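Local coordinates for peroxisomal acyl-coenzyme A oxidase 1 (Arabidopsis thaliana, PDB 1W07), which catalyses the FAD-dependent desaturation of long- and medium-chain acyl-CoAs to 2-trans-enoyl-CoAs in the peroxisome, with oxygen reduced to hydrogen peroxide, at residues E475-P480 with S583-Q588; C556-L561 with S591-V596. The protein carries 1 engineered substitution. All coordinates share one frame; numbering follows the deposited sequence.

Interactions 1 and 2 lie side by side in the all-helical C-terminal region, their centres about 9 Å apart, and both use helix 579-596. Its earlier part, 583-588, meets segment 475-480, the end of a 3-10 segment and the start of helix 480-503; its last turns, 591-596, meet helix 548-566. Along the chain the segments alternate: 475-480, 556-561, 583-588, 591-596. The two contacts also touch directly, Gln588 CG lying 3.6 Å from Leu561 CD1 and Tyr557 packing on segment 475-480. Helix 548-566 thus reaches the residues of interaction 1 as well, which makes both contacts parts of one continuous patch of packing, deeper at interaction 2.

Interaction 1: E475-P480 with S583-Q588; sequences EDWLNP and SLANDQ
A partly buried packing contact, centred on a tryptophan, sets the end of a 3-10 segment against helix 579-596, with Trp477 lying against Ala585 just ahead of helix 480-503. The Ala585 methyl sits over one face of the indole: CB is 3.6 Å from the centroid of the five-membered ring and 14° off its normal, a CH-pi contact. Alanine suits this place because its short side chain lets the indole come right up to the helix backbone, Trp477 CD1 reaching Ala585 CA at 3.4 Å. The ring's polar corner is not wasted, since Trp477 NE1 is hydrogen-bonded to the carbonyl of Gln581 on the same helix.

One turn on, Gln588 works as both an apolar and a polar partner. CG stands anti to the backbone N (chi1 -173°), and a bend at chi2 (55°) brings the amide to the backbone of Glu475, with Gln588 NE2 3.3 Å from Glu475 CA. Leu478 lies athwart this chain; its CD2 is 3.6 Å from Gln588 CG, and its CG is 3.6 Å from Gln588 CD. NE2 is hydrogen-bonded to the carbonyl of Ala474, which holds the buried amide in place. Glutamine thus offers its CG methylene and amide carbon to a leucine, and an N-H to a loop carbonyl.

Asn479 then caps helix 480-503 through OD1, bonded to Asp481 N. The disulfide between Cys467 and Cys576 ties together the chain leading into both segments. The arrangement is a tryptophan from the segment before an N-capped helix, packed face-on over an alanine of a neighbouring helix, within the helical C-terminal domain of the acyl-CoA oxidases.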
loop_
_atom_site.group_PDB
_atom_site.type_symbol
_atom_site.label_atom_id
_atom_site.label_comp_id
_atom_site.label_asym_id
_atom_site.label_seq_id
_atom_site.Cartn_x
_atom_site.Cartn_y
_atom_site.Cartn_z
ATOM N N GLU B 475 6.923 -21.684 -26.532
ATOM C CA GLU B 475 7.360 -22.829 -25.745
ATOM C C GLU B 475 8.833 -22.759 -25.353
ATOM O O GLU B 475 9.245 -23.351 -24.355
ATOM C CB GLU B 475 7.097 -24.131 -26.522
ATOM C CG GLU B 475 5.622 -24.498 -26.744
ATOM C CD GLU B 475 4.862 -23.492 -27.597
ATOM O OE1 GLU B 475 5.398 -23.062 -28.638
ATOM O OE2 GLU B 475 3.718 -23.135 -27.232
ATOM N N ASP B 476 9.632 -22.039 -26.133
ATOM C CA ASP B 476 11.057 -21.930 -25.831
ATOM C C ASP B 476 11.329 -21.190 -24.522
ATOM O O ASP B 476 12.394 -21.341 -23.923
ATOM C CB ASP B 476 11.800 -21.234 -26.979
ATOM C CG ASP B 476 11.804 -22.055 -28.256
ATOM O OD1 ASP B 476 12.083 -23.275 -28.182
ATOM O OD2 ASP B 476 11.538 -21.485 -29.340
ATOM N N TRP B 477 10.368 -20.394 -24.067
ATOM C CA TRP B 477 10.551 -19.653 -22.826
ATOM C C TRP B 477 10.362 -20.514 -21.587
ATOM O O TRP B 477 10.389 -20.006 -20.473
ATOM C CB TRP B 477 9.614 -18.444 -22.784
ATOM C CG TRP B 477 10.147 -17.276 -23.551
ATOM C CD1 TRP B 477 9.644 -16.749 -24.707
ATOM C CD2 TRP B 477 11.283 -16.486 -23.211
ATOM N NE1 TRP B 477 10.398 -15.672 -25.110
ATOM C CE2 TRP B 477 11.418 -15.494 -24.209
ATOM C CE3 TRP B 477 12.205 -16.515 -22.156
ATOM C CZ2 TRP B 477 12.442 -14.540 -24.182
ATOM C CZ3 TRP B 477 13.218 -15.566 -22.131
ATOM C CH2 TRP B 477 13.328 -14.597 -23.136
ATOM N N LEU B 478 10.165 -21.819 -21.785
ATOM C CA LEU B 478 9.997 -22.745 -20.661
ATOM C C LEU B 478 11.310 -23.483 -20.437
ATOM O O LEU B 478 11.421 -24.345 -19.567
ATOM C CB LEU B 478 8.863 -23.743 -20.938
ATOM C CG LEU B 478 7.466 -23.138 -21.139
ATOM C CD1 LEU B 478 6.460 -24.246 -21.497
ATOM C CD2 LEU B 478 7.044 -22.364 -19.872
ATOM N N ASN B 479 12.312 -23.137 -21.236
ATOM C CA ASN B 479 13.627 -23.758 -21.104
ATOM C C ASN B 479 14.453 -22.984 -20.073
ATOM O O ASN B 479 14.651 -21.775 -20.209
ATOM C CB ASN B 479 14.336 -23.761 -22.451
ATOM C CG ASN B 479 15.635 -24.519 -22.415
ATOM O OD1 ASN B 479 16.575 -24.127 -21.727
ATOM N ND2 ASN B 479 15.691 -25.629 -23.139
ATOM N N PRO B 480 14.950 -23.676 -19.034
ATOM C CA PRO B 480 15.752 -23.052 -17.975
ATOM C C PRO B 480 16.992 -22.279 -18.448
ATOM O O PRO B 480 17.300 -21.214 -17.914
ATOM C CB PRO B 480 16.091 -24.225 -17.055
ATOM C CG PRO B 480 16.107 -25.393 -17.977
ATOM C CD PRO B 480 14.913 -25.141 -18.870
ATOM N N SER B 583 7.152 -10.875 -27.215
ATOM C CA SER B 583 5.738 -11.123 -27.414
ATOM C C SER B 583 5.452 -12.615 -27.231
ATOM O O SER B 583 4.354 -13.001 -26.829
ATOM C CB SER B 583 5.324 -10.660 -28.815
ATOM O OG SER B 583 3.916 -10.579 -28.933
ATOM N N LEU B 584 6.441 -13.452 -27.528
ATOM C CA LEU B 584 6.304 -14.900 -27.360
ATOM C C LEU B 584 6.308 -15.259 -25.874
ATOM O O LEU B 584 5.633 -16.198 -25.443
ATOM C CB LEU B 584 7.455 -15.629 -28.069
ATOM C CG LEU B 584 7.405 -15.622 -29.604
ATOM C CD1 LEU B 584 8.696 -16.200 -30.186
ATOM C CD2 LEU B 584 6.189 -16.426 -30.043
ATOM N N ALA B 585 7.077 -14.512 -25.091
ATOM C CA ALA B 585 7.155 -14.754 -23.647
ATOM C C ALA B 585 5.804 -14.419 -23.031
ATOM O O ALA B 585 5.324 -15.130 -22.150
ATOM C CB ALA B 585 8.241 -13.895 -23.023
ATOM N N ASN B 586 5.196 -13.339 -23.514
ATOM C CA ASN B 586 3.887 -12.908 -23.040
ATOM C C ASN B 586 2.827 -13.966 -23.353
ATOM O O ASN B 586 1.931 -14.202 -22.541
ATOM C CB ASN B 586 3.501 -11.573 -23.685
ATOM C CG ASN B 586 2.359 -10.880 -22.958
ATOM O OD1 ASN B 586 2.444 -10.620 -21.757
ATOM N ND2 ASN B 586 1.288 -10.574 -23.682
ATOM N N ASP B 587 2.913 -14.596 -24.529
ATOM C CA ASP B 587 1.953 -15.642 -24.907
ATOM C C ASP B 587 2.130 -16.835 -23.969
ATOM O O ASP B 587 1.154 -17.437 -23.515
ATOM C CB ASP B 587 2.168 -16.119 -26.353
ATOM C CG ASP B 587 1.924 -15.032 -27.380
ATOM O OD1 ASP B 587 1.028 -14.183 -27.170
ATOM O OD2 ASP B 587 2.613 -15.043 -28.426
ATOM N N GLN B 588 3.380 -17.180 -23.684
ATOM C CA GLN B 588 3.656 -18.295 -22.788
ATOM C C GLN B 588 3.127 -17.991 -21.387
ATOM O O GLN B 588 2.560 -18.867 -20.715
ATOM C CB GLN B 588 5.155 -18.563 -22.728
ATOM C CG GLN B 588 5.518 -19.820 -21.953
ATOM C CD GLN B 588 4.799 -21.066 -22.471
ATOM O OE1 GLN B 588 3.906 -21.607 -21.811
ATOM N NE2 GLN B 588 5.195 -21.531 -23.648
#

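Interaction 2: C556-L561 with S591-V596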
loop_
_atom_site.group_PDB
_atom_site.type_symbol
_atom_site.label_atom_id
_atom_site.label_comp_id
_atom_site.label_asym_id
_atom_site.label_seq_id
_atom_site.Cartn_x
_atom_site.Cartn_y
_atom_site.Cartn_z
ATOM N N CYS B 556 7.218 -21.467 -11.462
ATOM C CA CYS B 556 8.590 -21.045 -11.700
ATOM C C CYS B 556 8.687 -20.149 -12.915
ATOM O O CYS B 556 9.293 -19.079 -12.846
ATOM C CB CYS B 556 9.516 -22.251 -11.898
ATOM S SG CYS B 556 11.231 -21.840 -12.343
ATOM N N TYR B 557 8.104 -20.572 -14.037
ATOM C CA TYR B 557 8.197 -19.762 -15.239
ATOM C C TYR B 557 7.245 -18.581 -15.286
ATOM O O TYR B 557 7.473 -17.631 -16.041
ATOM C CB TYR B 557 8.092 -20.645 -16.491
ATOM C CG TYR B 557 9.307 -21.524 -16.625
ATOM C CD1 TYR B 557 9.336 -22.794 -16.045
ATOM C CD2 TYR B 557 10.478 -21.044 -17.217
ATOM C CE1 TYR B 557 10.506 -23.555 -16.041
ATOM C CE2 TYR B 557 11.648 -21.803 -17.215
ATOM C CZ TYR B 557 11.659 -23.045 -16.626
ATOM O OH TYR B 557 12.845 -23.744 -16.573
ATOM N N ILE B 558 6.186 -18.631 -14.482
ATOM C CA ILE B 558 5.258 -17.506 -14.377
ATOM C C ILE B 558 6.039 -16.385 -13.684
ATOM O O ILE B 558 5.987 -15.232 -14.102
ATOM C CB ILE B 558 4.015 -17.834 -13.487
ATOM C CG1 ILE B 558 2.972 -18.610 -14.296
ATOM C CG2 ILE B 558 3.425 -16.527 -12.904
ATOM C CD1 ILE B 558 1.749 -19.030 -13.484
ATOM N N TYR B 559 6.758 -16.725 -12.617
ATOM C CA TYR B 559 7.548 -15.728 -11.882
ATOM C C TYR B 559 8.562 -15.054 -12.832
ATOM O O TYR B 559 8.607 -13.825 -12.959
ATOM C CB TYR B 559 8.276 -16.408 -10.702
ATOM C CG TYR B 559 9.130 -15.477 -9.848
ATOM C CD1 TYR B 559 8.554 -14.487 -9.039
ATOM C CD2 TYR B 559 10.516 -15.534 -9.915
ATOM C CE1 TYR B 559 9.356 -13.563 -8.323
ATOM C CE2 TYR B 559 11.320 -14.625 -9.219
ATOM C CZ TYR B 559 10.751 -13.651 -8.432
ATOM O OH TYR B 559 11.587 -12.781 -7.758
ATOM N N ALA B 560 9.352 -15.872 -13.519
ATOM C CA ALA B 560 10.362 -15.374 -14.441
ATOM C C ALA B 560 9.782 -14.567 -15.603
ATOM O O ALA B 560 10.214 -13.442 -15.868
ATOM C CB ALA B 560 11.195 -16.537 -14.973
ATOM N N LEU B 561 8.802 -15.132 -16.294
ATOM C CA LEU B 561 8.198 -14.449 -17.432
ATOM C C LEU B 561 7.452 -13.191 -17.020
ATOM O O LEU B 561 7.347 -12.246 -17.804
ATOM C CB LEU B 561 7.258 -15.393 -18.182
ATOM C CG LEU B 561 7.912 -16.641 -18.790
ATOM C CD1 LEU B 561 6.870 -17.477 -19.531
ATOM C CD2 LEU B 561 9.023 -16.204 -19.731
ATOM N N SER B 591 -0.660 -18.484 -21.373
ATOM C CA SER B 591 -0.957 -19.899 -21.346
ATOM C C SER B 591 -0.723 -20.491 -19.953
ATOM O O SER B 591 -1.512 -21.315 -19.493
ATOM C CB SER B 591 -0.102 -20.625 -22.377
ATOM O OG SER B 591 -0.146 -22.024 -22.144
ATOM N N LEU B 592 0.354 -20.080 -19.283
ATOM C CA LEU B 592 0.655 -20.588 -17.937
ATOM C C LEU B 592 -0.435 -20.171 -16.949
ATOM O O LEU B 592 -0.733 -20.896 -15.999
ATOM C CB LEU B 592 2.029 -20.086 -17.456
ATOM C CG LEU B 592 3.259 -20.653 -18.182
ATOM C CD1 LEU B 592 4.509 -19.936 -17.722
ATOM C CD2 LEU B 592 3.390 -22.134 -17.906
ATOM N N TYR B 593 -1.032 -19.004 -17.160
ATOM C CA TYR B 593 -2.102 -18.571 -16.273
ATOM C C TYR B 593 -3.277 -19.551 -16.422
ATOM O O TYR B 593 -3.811 -20.063 -15.427
ATOM C CB TYR B 593 -2.560 -17.158 -16.628
ATOM C CG TYR B 593 -1.566 -16.051 -16.276
ATOM C CD1 TYR B 593 -0.606 -16.218 -15.278
ATOM C CD2 TYR B 593 -1.641 -14.808 -16.898
ATOM C CE1 TYR B 593 0.264 -15.163 -14.903
ATOM C CE2 TYR B 593 -0.793 -13.746 -16.541
ATOM C CZ TYR B 593 0.154 -13.929 -15.542
ATOM O OH TYR B 593 0.967 -12.861 -15.189
ATOM N N THR B 594 -3.673 -19.810 -17.668
ATOM C CA THR B 594 -4.764 -20.732 -17.966
ATOM C C THR B 594 -4.499 -22.110 -17.382
ATOM O O THR B 594 -5.424 -22.794 -16.963
ATOM C CB THR B 594 -4.960 -20.847 -19.478
ATOM O OG1 THR B 594 -5.328 -19.560 -19.987
ATOM C CG2 THR B 594 -6.059 -21.881 -19.828
ATOM N N GLN B 595 -3.234 -22.522 -17.357
ATOM C CA GLN B 595 -2.896 -23.825 -16.803
ATOM C C GLN B 595 -2.969 -23.829 -15.279
ATOM O O GLN B 595 -3.363 -24.822 -14.665
ATOM C CB GLN B 595 -1.496 -24.243 -17.250
ATOM C CG GLN B 595 -1.429 -24.615 -18.714
ATOM C CD GLN B 595 -0.015 -24.797 -19.216
ATOM O OE1 GLN B 595 0.736 -25.625 -18.706
ATOM N NE2 GLN B 595 0.354 -24.021 -20.226
ATOM N N VAL B 596 -2.600 -22.715 -14.658
ATOM C CA VAL B 596 -2.616 -22.628 -13.203
ATOM C C VAL B 596 -4.010 -22.398 -12.641
ATOM O O VAL B 596 -4.305 -22.811 -11.516
ATOM C CB VAL B 596 -1.655 -21.512 -12.721
ATOM C CG1 VAL B 596 -1.896 -21.179 -11.239
ATOM C CG2 VAL B 596 -0.232 -21.978 -12.933
#
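Ile558 packs against Leu592, Tyr593 and Val596 of one helix and reaches them with all its branches. From its CB the chain divides: CG1, anti to the carbonyl carbon (chi1 -81°), comes 3.6 Å from Leu592 CB, the two side chains running alongside in opposite senses. Extended chi2 (177°) carries CD1 onward to Val596 CG2, also at 3.6 Å, one turn further along that helix; CD1 also touches the Tyr593 ring at CD1. The second branch, CG2, approaches the edge of the Tyr593 ring, 4.0 Å from CE1. A beta-branched residue suits the spot, since its two arms serve different neighbours.

Helices 548-566 and 579-596 form a roughly antiparallel pair here, their axes 10.2 Å apart at closest approach and 145° between their directions, within the helical C-terminal domain. An alanine at Ile558 would remove both arms, and is likely to open a gap beside Leu592 CB, Val596 CG2 and the Tyr593 edge in this buried seam.

Leu592 in turn rests CD1 against both Tyr557 CB and Leu561 CD1, one turn apart on the facing helix, 3.9 Å from each. Tyr593 OH is hydrogen-bonded to Asn332 of helix 328-363, and its side chain lies about 8 Å from that of the FAD-binding Arg333.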